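Local coordinates for oxidoreductase protein (Agrobacterium radiobacter, PDB 5UI9) that probably catalyses the NAD-dependent oxidation or reduction of a small hydroxylated compound, and binds NAD+ together with (2S)-2,3-dihydroxy-2-methylpropanoic acid, at residues A[143-148]-A[263-268]; A[173-178]-A[209-214]; A[120-125]-A[310-315]; A[241-246]-A[257-262]. One frame throughout, in Å; residues are numbered along the deposited sequence.

Contact 1: residues A[143-148]-A[263-268]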
# COMPACT_ATOMS: atom_id res chain seq x y z
N GLY A 143 -19.24 -4.59 13.51
CA GLY A 143 -18.39 -5.51 14.26
C GLY A 143 -18.02 -6.77 13.49
O GLY A 143 -17.34 -7.64 14.03
N ALA A 144 -18.44 -6.86 12.23
CA ALA A 144 -18.25 -8.06 11.40
C ALA A 144 -16.81 -8.59 11.33
O ALA A 144 -16.61 -9.81 11.28
CB ALA A 144 -18.77 -7.80 9.99
N ILE A 145 -15.83 -7.69 11.31
CA ILE A 145 -14.42 -8.08 11.19
C ILE A 145 -13.58 -7.79 12.44
O ILE A 145 -12.35 -7.86 12.39
CB ILE A 145 -13.76 -7.45 9.94
CG1 ILE A 145 -13.62 -5.92 10.05
CG2 ILE A 145 -14.54 -7.83 8.69
CD1 ILE A 145 -12.53 -5.39 9.15
N GLY A 146 -14.25 -7.49 13.56
CA GLY A 146 -13.56 -7.13 14.80
C GLY A 146 -12.99 -5.73 14.75
O GLY A 146 -13.48 -4.89 14.00
N GLU A 147 -11.95 -5.50 15.55
CA GLU A 147 -11.29 -4.19 15.61
C GLU A 147 -10.34 -4.06 14.42
O GLU A 147 -9.47 -4.91 14.25
CB GLU A 147 -10.50 -4.03 16.91
CG GLU A 147 -11.32 -4.09 18.20
CD GLU A 147 -12.21 -2.86 18.44
OE1 GLU A 147 -12.15 -1.87 17.68
OE2 GLU A 147 -12.98 -2.89 19.43
N PRO A 148 -10.47 -2.98 13.62
CA PRO A 148 -9.54 -2.77 12.50
C PRO A 148 -8.11 -2.45 12.98
O PRO A 148 -7.96 -1.69 13.93
CB PRO A 148 -10.13 -1.57 11.77
CG PRO A 148 -10.89 -0.82 12.82
CD PRO A 148 -11.39 -1.84 13.79
N LEU A 263 -17.64 -5.88 -3.07
CA LEU A 263 -17.34 -5.79 -1.64
C LEU A 263 -17.28 -7.19 -1.03
O LEU A 263 -18.31 -7.84 -0.85
CB LEU A 263 -18.41 -4.93 -0.95
CG LEU A 263 -18.33 -4.71 0.55
CD1 LEU A 263 -16.99 -4.13 0.96
CD2 LEU A 263 -19.46 -3.78 0.98
N GLU A 264 -16.06 -7.64 -0.73
CA GLU A 264 -15.82 -8.92 -0.06
C GLU A 264 -15.63 -8.70 1.42
O GLU A 264 -14.73 -7.98 1.84
CB GLU A 264 -14.55 -9.59 -0.59
CG GLU A 264 -14.79 -10.67 -1.62
CD GLU A 264 -13.51 -11.34 -2.05
OE1 GLU A 264 -12.64 -11.63 -1.19
OE2 GLU A 264 -13.37 -11.58 -3.27
N VAL A 265 -16.48 -9.34 2.22
CA VAL A 265 -16.38 -9.30 3.67
C VAL A 265 -16.26 -10.73 4.15
O VAL A 265 -17.14 -11.54 3.87
CB VAL A 265 -17.63 -8.65 4.31
CG1 VAL A 265 -17.54 -8.70 5.83
CG2 VAL A 265 -17.81 -7.23 3.80
N THR A 266 -15.18 -11.05 4.86
CA THR A 266 -15.04 -12.36 5.49
C THR A 266 -14.90 -12.18 6.99
O THR A 266 -14.14 -11.32 7.45
CB THR A 266 -13.87 -13.21 4.92
OG1 THR A 266 -12.63 -12.77 5.49
CG2 THR A 266 -13.80 -13.12 3.40
N GLY A 267 -15.67 -12.96 7.74
CA GLY A 267 -15.70 -12.90 9.20
C GLY A 267 -15.78 -14.29 9.78
O GLY A 267 -15.60 -15.28 9.06
N PRO A 268 -16.06 -14.39 11.10
CA PRO A 268 -16.14 -15.71 11.76
C PRO A 268 -17.14 -16.70 11.13
O PRO A 268 -16.88 -17.90 11.12
CB PRO A 268 -16.55 -15.35 13.20
CG PRO A 268 -16.07 -13.95 13.38
CD PRO A 268 -16.25 -13.29 12.05
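The puckered ring of Pro268 meets the carbonyl of Ala144 at one ring carbon, CD lying 3.6 Å from Ala144 O. The fold is that of a GFO/IDH/MocA C-terminal domain, in which helix 131-141 packs on a large mixed sheet. The loop that leaves this helix reaches the far end of strand 262-266. Gly143 ends the helix in a Schellman motif, its positive phi being natural for glycine. It also opens a type I beta turn to Gly146, closed by Gly146 N on Gly143 O at 3.1 Å. Ala144 and Ile145, the two middle residues of that turn, carry the contact. Gly267, having no CB on the side facing the turn, can bring its CA to 3.8 Å from Ala144 O.

The apolar part is light. The small CB of Ala144 and the CG2 branch of Ile145 both approach CG1 of Val265, the latter at 4.2 Å, and Val265 also rests on Val139 of the helix. In Ile145, CG1 stands between backbone N and carbonyl carbon (chi1 68°). This branch leads away from the strand, while CG2 is left facing it, and the side chain also packs on Leu140, Ile248 and Ile255. A beta-branched residue thus serves two surfaces at once. Thr266 turns its side chain to the other side, where OG1 is hydrogen-bonded to Thr254 and Lys235 of the second subunit packs against it. Its backbone still takes part, for Thr266 O is 3.7 Å from Ile145 CG2.

Contact 2: residues A[173-178]-A[209-214]; sequences RFIIED and KGEDVA. With 8A1 ((2S)-2,3-dihydroxy-2-methylpropanoic acid), chain D.
Glu211 receives the opening of helix 175-191 with three acceptors. OE1 takes the N-H of Phe174, the N-cap residue, at 3.0 Å, on its syn side and 34° out of the carboxylate plane. OE2 takes Ile176 N at 3.0 Å in a nearly straight bond (175°), while the backbone carbonyl Glu211 O accepts Ile175 N at 3.0 Å. First-turn amides have no helix carbonyl to pair with, so a glutamate here suits the place, and the positive end of the helix probably favours its charged form. The bend of its chain at chi2 (-64°) brings the carboxylate nearer to these amides.

Apolar groups wall in these bonds. The Phe174 ring meets Asp212 CB with its edge, CE2 lying 3.8 Å away, and Gly210 leaves room beside Phe174 CB. Ile176 CG1 rests on Ala214 CB at 3.6 Å, while Ile175 reaches both Ala214 and the backbone of Asp212.

In the next shell, Tyr330 of helix 316-335 hydrogen-bonds Glu211 OE2 and Glu177 N. Asp212 is held by the backbone amides of Val204 and Asn205, and with Val213 it forms a classic beta bulge opposite Lys202. One turn into the helix, Asp178 binds both hydroxyls of the bound acid: O2 donates to OD1 at 2.7 Å and O1 to OD2 at 2.6 Å. OD1 also has a salt bridge to Lys98. Lys98, Asp178 and His182 all bind the acid, an arrangement consistent with the Lys-Asp-His site of inositol dehydrogenases in the GFO/IDH/MocA family.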
# COMPACT_ATOMS: atom_id res chain seq x y z
N ARG A 173 1.08 22.69 -6.62
CA ARG A 173 0.43 21.58 -5.93
C ARG A 173 -0.71 21.04 -6.79
O ARG A 173 -1.43 21.81 -7.43
CB ARG A 173 -0.15 22.07 -4.61
CG ARG A 173 0.91 22.58 -3.64
CD ARG A 173 0.31 22.89 -2.28
NE ARG A 173 1.35 23.06 -1.26
CZ ARG A 173 1.12 23.22 0.05
NH1 ARG A 173 -0.12 23.24 0.54
NH2 ARG A 173 2.16 23.35 0.87
N PHE A 174 -0.87 19.71 -6.81
CA PHE A 174 -1.94 19.06 -7.57
C PHE A 174 -2.61 17.96 -6.74
O PHE A 174 -3.54 18.25 -6.01
CB PHE A 174 -1.45 18.60 -8.96
CG PHE A 174 -2.38 17.65 -9.70
CD1 PHE A 174 -3.77 17.80 -9.64
CD2 PHE A 174 -1.86 16.62 -10.48
CE1 PHE A 174 -4.61 16.93 -10.32
CE2 PHE A 174 -2.70 15.75 -11.16
CZ PHE A 174 -4.07 15.90 -11.09
N ILE A 175 -2.12 16.72 -6.81
CA ILE A 175 -2.97 15.57 -6.45
C ILE A 175 -3.37 15.45 -4.97
O ILE A 175 -4.49 15.05 -4.69
CB ILE A 175 -2.39 14.23 -6.97
CG1 ILE A 175 -3.49 13.15 -7.01
CG2 ILE A 175 -1.20 13.77 -6.14
CD1 ILE A 175 -3.08 11.91 -7.78
N ILE A 176 -2.50 15.81 -4.02
CA ILE A 176 -2.87 15.72 -2.60
C ILE A 176 -3.99 16.73 -2.27
O ILE A 176 -5.00 16.37 -1.65
CB ILE A 176 -1.68 15.89 -1.62
CG1 ILE A 176 -0.56 14.91 -1.94
CG2 ILE A 176 -2.16 15.70 -0.18
CD1 ILE A 176 0.65 15.00 -1.02
N GLU A 177 -3.80 17.97 -2.71
CA GLU A 177 -4.79 19.04 -2.56
C GLU A 177 -6.11 18.74 -3.30
O GLU A 177 -7.18 19.01 -2.78
CB GLU A 177 -4.21 20.36 -3.08
CG GLU A 177 -5.13 21.57 -2.93
CD GLU A 177 -4.56 22.85 -3.52
OE1 GLU A 177 -5.29 23.86 -3.50
OE2 GLU A 177 -3.40 22.87 -4.00
N ASP A 178 -6.02 18.20 -4.51
CA ASP A 178 -7.21 17.98 -5.32
C ASP A 178 -7.96 16.69 -4.97
O ASP A 178 -9.19 16.69 -4.86
CB ASP A 178 -6.84 17.92 -6.81
CG ASP A 178 -8.03 17.57 -7.68
OD1 ASP A 178 -9.09 18.22 -7.54
OD2 ASP A 178 -7.91 16.62 -8.50
N LYS A 209 2.43 21.01 -13.93
CA LYS A 209 3.35 21.67 -13.01
C LYS A 209 3.50 20.95 -11.66
O LYS A 209 4.55 21.06 -11.02
CB LYS A 209 2.91 23.12 -12.76
N GLY A 210 2.48 20.21 -11.24
CA GLY A 210 2.39 19.69 -9.87
C GLY A 210 2.57 18.20 -9.76
O GLY A 210 2.70 17.50 -10.76
N GLU A 211 2.58 17.71 -8.51
CA GLU A 211 2.76 16.29 -8.23
C GLU A 211 1.49 15.51 -8.58
O GLU A 211 0.39 15.91 -8.22
CB GLU A 211 3.19 16.06 -6.76
CG GLU A 211 2.11 15.91 -5.69
CD GLU A 211 1.23 17.13 -5.47
OE1 GLU A 211 1.59 18.25 -5.92
OE2 GLU A 211 0.16 16.98 -4.84
N ASP A 212 1.65 14.40 -9.31
CA ASP A 212 0.51 13.57 -9.70
C ASP A 212 0.53 12.16 -9.10
O ASP A 212 -0.29 11.33 -9.46
CB ASP A 212 0.35 13.51 -11.23
CG ASP A 212 1.58 12.99 -11.94
OD1 ASP A 212 2.61 12.75 -11.29
OD2 ASP A 212 1.52 12.83 -13.18
N VAL A 213 1.47 11.93 -8.18
CA VAL A 213 1.58 10.67 -7.48
C VAL A 213 1.95 11.01 -6.04
O VAL A 213 2.83 11.82 -5.81
CB VAL A 213 2.67 9.75 -8.09
CG1 VAL A 213 2.70 8.41 -7.35
CG2 VAL A 213 2.43 9.53 -9.58
N ALA A 214 1.24 10.40 -5.09
CA ALA A 214 1.49 10.61 -3.67
C ALA A 214 1.22 9.33 -2.91
O ALA A 214 0.21 8.66 -3.13
CB ALA A 214 0.63 11.75 -3.13
OXT 8A1 D . -13.74 14.82 -7.51
C 8A1 D . -12.82 15.66 -7.37
O 8A1 D . -12.73 16.41 -6.37
CA 8A1 D . -11.76 15.78 -8.44
CB 8A1 D . -10.60 14.90 -8.00
O1 8A1 D . -9.61 14.77 -9.03
O2 8A1 D . -11.34 17.15 -8.56
C3 8A1 D . -12.34 15.35 -9.79

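Contact 3: residues A[120-125]-A[310-315]; sequences PLMVHE and GETSTS
Met122 and Ser315 form a single backbone bridge, their CA atoms 4.1 Å apart, with Val123 N giving its hydrogen to Thr314 O at 2.8 Å. Beside it, Ser315 CA makes a CA-H...O contact with Leu121 O.

Thr314 adds a side-chain bond to this backbone pairing. Its OG1, placed between backbone N and carbonyl carbon (chi1 59°), donates to Val123 O at 2.7 Å in the carbonyl plane. Val123 is therefore gripped through both N and O by one residue, which a threonine hydroxyl allows. The methyl CG2 points instead to Glu125, 3.9 Å from its CB. Glu125 then bends away at chi2, and its OE2 meets His182 ND1 of the substrate pocket; its own backbone O is buried here without a partner in the model.

Strand 121-124 is the outermost strand, within this chain, of the parallel Rossmann sheet, and the loop between helices 289-308 and 316-335 lies along its outer edge. The Met122 side chain runs between Thr312 and helix 289-308, crossing Thr312 at about a right angle. CG is 3.4 Å from Thr312 OG1, and SD lies 3.8 Å from Thr312 CG2. A long, flexible methionine can fill this site while also touching Ile298 and Trp302 of the helix. His124, the centre of an inverse gamma turn, touches NAD.

Ser315 holds the N-cap position of helix 316-335. Its OG takes the N-H of Asp318 and donates to Glu311 OE2 at 2.9 Å, on the anti lone pair of that carboxylate oxygen.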
# COMPACT_ATOMS: atom_id res chain seq x y z
N PRO A 120 -24.07 27.39 10.73
CA PRO A 120 -23.44 26.16 10.26
C PRO A 120 -22.47 26.39 9.09
O PRO A 120 -22.69 27.28 8.25
CB PRO A 120 -24.63 25.31 9.80
CG PRO A 120 -25.79 25.83 10.55
CD PRO A 120 -25.54 27.29 10.72
N LEU A 121 -21.39 25.61 9.08
CA LEU A 121 -20.44 25.59 7.97
C LEU A 121 -20.14 24.13 7.65
O LEU A 121 -19.64 23.41 8.52
CB LEU A 121 -19.15 26.32 8.34
CG LEU A 121 -18.01 26.30 7.31
CD1 LEU A 121 -18.43 26.96 6.00
CD2 LEU A 121 -16.76 26.95 7.88
N MET A 122 -20.44 23.71 6.43
CA MET A 122 -20.13 22.36 5.96
C MET A 122 -19.18 22.45 4.77
O MET A 122 -19.39 23.25 3.87
CB MET A 122 -21.40 21.62 5.53
CG MET A 122 -21.15 20.16 5.17
SD MET A 122 -22.59 19.27 4.55
CE MET A 122 -22.68 19.86 2.87
N VAL A 123 -18.17 21.59 4.77
CA VAL A 123 -17.34 21.41 3.58
C VAL A 123 -18.02 20.40 2.68
O VAL A 123 -18.45 19.33 3.14
CB VAL A 123 -15.91 20.98 3.94
CG1 VAL A 123 -15.05 20.80 2.68
CG2 VAL A 123 -15.29 22.01 4.88
N HIS A 124 -18.16 20.73 1.40
CA HIS A 124 -18.69 19.78 0.44
C HIS A 124 -17.57 18.76 0.17
O HIS A 124 -16.79 18.91 -0.77
CB HIS A 124 -19.19 20.47 -0.84
CG HIS A 124 -19.96 19.56 -1.75
ND1 HIS A 124 -21.25 19.84 -2.15
CD2 HIS A 124 -19.62 18.40 -2.36
CE1 HIS A 124 -21.67 18.88 -2.96
NE2 HIS A 124 -20.70 17.99 -3.10
N GLU A 125 -17.49 17.76 1.04
CA GLU A 125 -16.54 16.68 0.93
C GLU A 125 -17.34 15.39 0.71
O GLU A 125 -17.79 14.75 1.67
CB GLU A 125 -15.69 16.63 2.21
CG GLU A 125 -14.67 15.51 2.28
CD GLU A 125 -13.90 15.32 0.99
OE1 GLU A 125 -13.12 16.22 0.61
OE2 GLU A 125 -14.11 14.27 0.34
N GLY A 310 -29.01 20.13 13.60
CA GLY A 310 -27.88 19.26 13.92
C GLY A 310 -26.60 19.76 13.26
O GLY A 310 -26.63 20.68 12.45
N GLU A 311 -25.47 19.14 13.61
CA GLU A 311 -24.18 19.42 12.99
C GLU A 311 -24.01 18.46 11.80
O GLU A 311 -24.53 17.35 11.82
CB GLU A 311 -23.06 19.23 14.01
CG GLU A 311 -21.70 19.80 13.62
CD GLU A 311 -20.54 19.23 14.44
OE1 GLU A 311 -20.76 18.85 15.61
OE2 GLU A 311 -19.41 19.16 13.91
N THR A 312 -23.28 18.90 10.78
CA THR A 312 -23.01 18.06 9.61
C THR A 312 -21.79 17.16 9.82
O THR A 312 -20.96 17.39 10.70
CB THR A 312 -22.83 18.90 8.32
OG1 THR A 312 -21.78 19.85 8.49
CG2 THR A 312 -24.13 19.61 7.96
N SER A 313 -21.69 16.13 8.99
CA SER A 313 -20.66 15.09 9.08
C SER A 313 -19.30 15.66 8.69
O SER A 313 -18.30 15.40 9.37
CB SER A 313 -21.04 13.89 8.19
OG SER A 313 -20.04 12.89 8.17
N THR A 314 -19.26 16.42 7.60
CA THR A 314 -18.04 17.11 7.17
C THR A 314 -18.15 18.61 7.46
O THR A 314 -17.93 19.46 6.58
CB THR A 314 -17.73 16.85 5.69
OG1 THR A 314 -18.84 17.29 4.88
CG2 THR A 314 -17.48 15.36 5.46
N SER A 315 -18.47 18.93 8.71
CA SER A 315 -18.54 20.31 9.16
C SER A 315 -17.16 20.93 9.00
O SER A 315 -16.16 20.20 8.94
CB SER A 315 -19.00 20.38 10.62
OG SER A 315 -18.02 19.80 11.47

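Contact 4: residues A[241-246]-A[257-262]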
# COMPACT_ATOMS: atom_id res chain seq x y z
N PHE A 241 -11.54 5.18 -12.70
CA PHE A 241 -12.07 6.47 -12.23
C PHE A 241 -13.61 6.40 -12.06
O PHE A 241 -14.28 5.92 -12.98
CB PHE A 241 -11.70 7.61 -13.20
CG PHE A 241 -12.24 8.97 -12.81
CD1 PHE A 241 -13.50 9.38 -13.23
CD2 PHE A 241 -11.48 9.84 -12.04
CE1 PHE A 241 -14.00 10.63 -12.88
CE2 PHE A 241 -11.97 11.09 -11.67
CZ PHE A 241 -13.24 11.48 -12.10
N PRO A 242 -14.18 6.85 -10.93
CA PRO A 242 -13.52 7.49 -9.79
C PRO A 242 -13.57 6.61 -8.54
O PRO A 242 -13.91 7.08 -7.44
CB PRO A 242 -14.38 8.74 -9.59
CG PRO A 242 -15.76 8.22 -9.87
CD PRO A 242 -15.64 7.09 -10.87
N GLU A 243 -13.26 5.33 -8.71
CA GLU A 243 -13.36 4.37 -7.62
C GLU A 243 -12.14 4.43 -6.72
O GLU A 243 -11.00 4.42 -7.20
CB GLU A 243 -13.48 2.95 -8.17
CG GLU A 243 -14.73 2.70 -8.98
CD GLU A 243 -14.65 1.40 -9.76
OE1 GLU A 243 -14.93 1.41 -10.97
OE2 GLU A 243 -14.28 0.37 -9.16
N THR A 244 -12.39 4.45 -5.41
CA THR A 244 -11.38 4.26 -4.39
C THR A 244 -11.44 2.80 -3.90
O THR A 244 -12.49 2.34 -3.44
CB THR A 244 -11.61 5.22 -3.19
OG1 THR A 244 -11.59 6.58 -3.65
CG2 THR A 244 -10.53 5.02 -2.12
N LEU A 245 -10.32 2.09 -4.02
CA LEU A 245 -10.22 0.69 -3.60
C LEU A 245 -9.76 0.64 -2.15
O LEU A 245 -8.89 1.40 -1.74
CB LEU A 245 -9.26 -0.09 -4.51
CG LEU A 245 -9.52 0.11 -6.01
CD1 LEU A 245 -8.62 -0.79 -6.84
CD2 LEU A 245 -10.99 -0.13 -6.37
N ILE A 246 -10.36 -0.25 -1.36
CA ILE A 246 -10.16 -0.25 0.08
C ILE A 246 -9.94 -1.67 0.62
O ILE A 246 -10.75 -2.56 0.37
CB ILE A 246 -11.32 0.44 0.83
CG1 ILE A 246 -11.41 1.92 0.40
CG2 ILE A 246 -11.12 0.35 2.34
CD1 ILE A 246 -12.58 2.68 0.98
N LEU A 257 -12.80 -3.97 -0.77
CA LEU A 257 -13.57 -3.25 -1.78
C LEU A 257 -12.69 -3.12 -3.00
O LEU A 257 -11.72 -2.37 -2.98
CB LEU A 257 -13.99 -1.87 -1.25
CG LEU A 257 -14.69 -0.94 -2.24
CD1 LEU A 257 -15.94 -1.58 -2.82
CD2 LEU A 257 -15.04 0.38 -1.55
N SER A 258 -13.03 -3.85 -4.06
CA SER A 258 -12.21 -3.95 -5.27
C SER A 258 -12.93 -3.33 -6.46
O SER A 258 -14.10 -2.95 -6.36
CB SER A 258 -11.85 -5.42 -5.53
OG SER A 258 -13.01 -6.18 -5.77
N GLN A 259 -12.21 -3.22 -7.58
CA GLN A 259 -12.70 -2.61 -8.82
C GLN A 259 -14.09 -3.13 -9.22
O GLN A 259 -14.37 -4.31 -9.08
CB GLN A 259 -11.68 -2.84 -9.96
CG GLN A 259 -12.19 -2.78 -11.41
CD GLN A 259 -12.08 -1.41 -12.04
OE1 GLN A 259 -10.97 -0.97 -12.38
NE2 GLN A 259 -13.22 -0.73 -12.24
N GLY A 260 -14.94 -2.24 -9.73
CA GLY A 260 -16.32 -2.58 -10.10
C GLY A 260 -17.26 -2.64 -8.91
O GLY A 260 -18.32 -3.25 -9.00
N TYR A 261 -16.87 -2.01 -7.80
CA TYR A 261 -17.67 -1.92 -6.57
C TYR A 261 -18.02 -3.26 -5.93
O TYR A 261 -19.07 -3.41 -5.29
CB TYR A 261 -18.94 -1.10 -6.81
CG TYR A 261 -18.67 0.22 -7.47
CD1 TYR A 261 -18.11 1.26 -6.73
CD2 TYR A 261 -18.96 0.45 -8.81
CE1 TYR A 261 -17.85 2.49 -7.31
CE2 TYR A 261 -18.69 1.68 -9.41
CZ TYR A 261 -18.14 2.70 -8.65
OH TYR A 261 -17.86 3.92 -9.20
N ARG A 262 -17.13 -4.23 -6.07
CA ARG A 262 -17.31 -5.54 -5.46
C ARG A 262 -16.79 -5.49 -4.02
O ARG A 262 -15.65 -5.11 -3.79
CB ARG A 262 -16.58 -6.60 -6.26
CG ARG A 262 -16.90 -8.01 -5.80
CD ARG A 262 -16.58 -9.05 -6.87
NE ARG A 262 -15.15 -9.34 -6.98
CZ ARG A 262 -14.45 -10.13 -6.16
NH1 ARG A 262 -15.03 -10.74 -5.13
NH2 ARG A 262 -13.15 -10.32 -6.38
O HOH W 1 -14.87 -0.04 -6.59
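Glu243 OE2 is gripped by two donors: Gly260 N at 2.8 Å, meeting it on the syn side and 23° out of the carboxylate plane, and a water at 2.7 Å. The same water donates to Ser258 O, linking the carboxylate to the strand end. The Gln259 side chain crosses that of Glu243 at about a right angle, amide and carboxylate planes 89° apart; its NE2 comes close to OE1, but the angle is poor for a hydrogen bond.

The Glu243 carboxylate carbon also lies over one face of the Tyr261 ring, CD 3.9 Å above the plane and offset toward the rim. Beside it, CG packs at 3.4 Å from Tyr261 OH. The turn presents these groups: Gly260 has positive phi, easy for glycine, and so does Tyr261, less usual for its type, at the first position of a G1 bulge with Arg262 opposite Ser258.

Ile246 and Leu257 are an antiparallel hydrogen-bonded pair, with Ile246 N to Leu257 O at 3.0 Å and Leu257 N to Ile246 O at 2.7 Å. Their branched side chains share one face of the sheet, while Leu245 lays CD2 on Gln259 N at 3.5 Å.

This is the open end of the hairpin 245-250/253-258. Helix 131-141 covers the Ile246-Leu257 face through Pro132, Ile133 and Val136; Phe153 and Phe155 of strand 148-156 flank the first segment, and helix 289-308 meets Pro242 and Tyr261 through Ile291 and Asn290.

How the contacts relate
Contacts 1, 2 and 4 all reach the nine-stranded mixed sheet of the C-terminal domain, whereas contact 3 lies at the edge of the parallel Rossmann sheet. Contact 3 closes the longest loop in sequence, enclosing the others; contact 1 in turn encloses contact 2 and then contact 4, which follow in series. Contacts 1 and 4 adjoin along the chain on neighbouring strands, their centres 18 Å apart. Contacts 2 and 3, nearest atoms about 7 Å apart, border the ligand region: Asp178 binds the acid and His124 touches NAD. The Pro242 side chain of contact 4 comes to about 6 Å from the acid. Contact 1, its centre about 26 Å from that of the chain, is peripheral packing, where Thr266 also meets the second subunit.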